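Long-range contact in BAG family molecular chaperone regulator 2 (Arabidopsis thaliana, PDB 4HWD), which probably acts as a co-chaperone that binds the ATPase domain of HSP70/HSC70 and regulates programmed cell death and stress responses: residues 43-48 with 81-86. Residues are numbered along the deposited sequence; the frame is centred on the assembly and turned at random.
Sequences NLMEML and ALDLLK
K86 N donates to L82 O at 2.9 Å, a backbone bond within helix 63-89 that links two residues one turn apart, and both reach M45 on helix 38-57. No hydrogen bond crosses between 43-48 and 81-86. M45 CE does come within 3.1 Å of D83 OD1, a close methyl-to-carboxylate approach that is no bond and, at this resolution, should not be leaned on; the two side chains meet at roughly a right angle.

L82 does most of the packing. Its CD2 is a knob in the hole formed by L41, L44, M45 and L48, residues spaced as a diamond on the facing helix. Inside that hole L82 CD2 comes to 3.5 Å from L48 CD1. L44 CD2 lies 3.9 Å from L82 CD2, which also rests near the backbone N of M45. Both leucines cross L82 at a slant, L48 by its CD1 methyl and L44 along CB, CG and CD2.

M45 closes the outer side. Its CG stands anti to the backbone N (chi1 -179°), but bends at the next two torsions swing the thioether round, running past L82 in the opposite direction. M45 CE ends 4.0 Å from L82 CG, with the aliphatic CD of K86 lying more loosely beyond it. K86 also touches E38, while on the inner side L44 packs on F26 of helix 2-31.

The segment axes are nearly antiparallel (168°) and 10.9 Å apart at closest approach. This is the pairing of the second and third helices in the three-helix BAG domain, the two that in BAG1 bind the HSP70 ATPase domain. The seam is held by hydrophobic fit: leucine branches mesh on the inside, and the bent M45 side chain lies between that packing and the partly exposed D83 and K86 at the margin.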
loop_
_atom_site.group_PDB
_atom_site.type_symbol
_atom_site.label_atom_id
_atom_site.label_comp_id
_atom_site.label_asym_id
_atom_site.label_seq_id
_atom_site.Cartn_x
_atom_site.Cartn_y
_atom_site.Cartn_z
ATOM N N ASN A 43 -9.631 5.958 -4.924
ATOM C CA ASN A 43 -9.838 4.513 -4.999
ATOM C C ASN A 43 -8.572 3.770 -4.554
ATOM O O ASN A 43 -8.645 2.749 -3.879
ATOM C CB ASN A 43 -10.212 4.093 -6.424
ATOM C CG ASN A 43 -11.637 4.457 -6.781
ATOM O OD1 ASN A 43 -12.559 4.249 -5.988
ATOM N ND2 ASN A 43 -11.831 4.991 -7.988
ATOM N N LEU A 44 -7.412 4.298 -4.946
ATOM C CA LEU A 44 -6.120 3.715 -4.583
ATOM C C LEU A 44 -5.907 3.851 -3.073
ATOM O O LEU A 44 -5.351 2.962 -2.432
ATOM C CB LEU A 44 -4.978 4.424 -5.334
ATOM C CG LEU A 44 -3.584 3.783 -5.241
ATOM C CD1 LEU A 44 -3.603 2.454 -5.997
ATOM C CD2 LEU A 44 -2.522 4.706 -5.840
ATOM N N MET A 45 -6.361 4.962 -2.499
ATOM C CA MET A 45 -6.205 5.168 -1.067
ATOM C C MET A 45 -6.924 4.085 -0.270
ATOM O O MET A 45 -6.381 3.561 0.692
ATOM C CB MET A 45 -6.737 6.543 -0.654
ATOM C CG MET A 45 -6.583 6.823 0.840
ATOM S SD MET A 45 -4.858 6.889 1.315
ATOM C CE MET A 45 -4.469 8.653 0.925
ATOM N N GLU A 46 -8.147 3.756 -0.667
ATOM C CA GLU A 46 -8.922 2.727 0.019
ATOM C C GLU A 46 -8.279 1.342 -0.146
ATOM O O GLU A 46 -8.329 0.514 0.767
ATOM C CB GLU A 46 -10.362 2.705 -0.519
ATOM C CG GLU A 46 -11.293 1.664 0.132
ATOM C CD GLU A 46 -11.170 0.274 -0.473
ATOM O OE1 GLU A 46 -10.761 0.159 -1.653
ATOM O OE2 GLU A 46 -11.509 -0.705 0.222
ATOM N N MET A 47 -7.681 1.088 -1.302
ATOM C CA MET A 47 -7.042 -0.205 -1.521
ATOM C C MET A 47 -5.823 -0.361 -0.615
ATOM O O MET A 47 -5.634 -1.412 -0.000
ATOM C CB MET A 47 -6.660 -0.371 -2.994
ATOM C CG MET A 47 -7.867 -0.634 -3.898
ATOM S SD MET A 47 -7.509 -0.690 -5.663
ATOM C CE MET A 47 -8.647 0.523 -6.292
ATOM N N LEU A 48 -5.013 0.691 -0.504
ATOM C CA LEU A 48 -3.829 0.643 0.357
ATOM C C LEU A 48 -4.264 0.413 1.801
ATOM O O LEU A 48 -3.718 -0.451 2.495
ATOM C CB LEU A 48 -3.028 1.951 0.267
ATOM C CG LEU A 48 -2.360 2.316 -1.065
ATOM C CD1 LEU A 48 -1.943 3.784 -1.063
ATOM C CD2 LEU A 48 -1.160 1.415 -1.287
ATOM N N ALA A 81 2.717 9.204 0.738
ATOM C CA ALA A 81 3.131 9.729 -0.564
ATOM C C ALA A 81 1.875 10.097 -1.346
ATOM O O ALA A 81 1.815 11.145 -1.995
ATOM C CB ALA A 81 3.949 8.678 -1.342
ATOM N N LEU A 82 0.870 9.231 -1.274
ATOM C CA LEU A 82 -0.387 9.454 -1.969
ATOM C C LEU A 82 -1.080 10.701 -1.420
ATOM O O LEU A 82 -1.757 11.415 -2.165
ATOM C CB LEU A 82 -1.290 8.214 -1.831
ATOM C CG LEU A 82 -2.610 8.171 -2.619
ATOM C CD1 LEU A 82 -2.404 8.635 -4.061
ATOM C CD2 LEU A 82 -3.147 6.746 -2.596
ATOM N N ASP A 83 -0.926 10.965 -0.123
ATOM C CA ASP A 83 -1.530 12.171 0.462
ATOM C C ASP A 83 -0.954 13.401 -0.237
ATOM O O ASP A 83 -1.657 14.386 -0.479
ATOM C CB ASP A 83 -1.225 12.293 1.959
ATOM C CG ASP A 83 -1.946 11.258 2.797
ATOM O OD1 ASP A 83 -3.102 10.914 2.469
ATOM O OD2 ASP A 83 -1.354 10.806 3.799
ATOM N N LEU A 84 0.339 13.348 -0.542
ATOM C CA LEU A 84 1.000 14.458 -1.217
ATOM C C LEU A 84 0.620 14.527 -2.693
ATOM O O LEU A 84 0.598 15.611 -3.279
ATOM C CB LEU A 84 2.516 14.356 -1.036
ATOM C CG LEU A 84 3.022 14.905 0.311
ATOM C CD1 LEU A 84 2.242 14.273 1.456
ATOM C CD2 LEU A 84 4.520 14.637 0.474
ATOM N N LEU A 85 0.323 13.380 -3.302
ATOM C CA LEU A 85 -0.093 13.383 -4.706
ATOM C C LEU A 85 -1.477 14.019 -4.825
ATOM O O LEU A 85 -1.762 14.717 -5.796
ATOM C CB LEU A 85 -0.134 11.959 -5.294
ATOM C CG LEU A 85 1.194 11.281 -5.664
ATOM C CD1 LEU A 85 0.930 10.069 -6.556
ATOM C CD2 LEU A 85 2.079 12.273 -6.399
ATOM N N LYS A 86 -2.335 13.767 -3.841
ATOM C CA LYS A 86 -3.688 14.325 -3.843
ATOM C C LYS A 86 -3.623 15.840 -3.770
ATOM O O LYS A 86 -4.351 16.539 -4.467
ATOM C CB LYS A 86 -4.496 13.800 -2.650
ATOM C CG LYS A 86 -4.907 12.345 -2.760
ATOM C CD LYS A 86 -5.659 11.870 -1.530
ATOM C CE LYS A 86 -6.954 12.638 -1.325
ATOM N NZ LYS A 86 -7.696 12.165 -0.112
#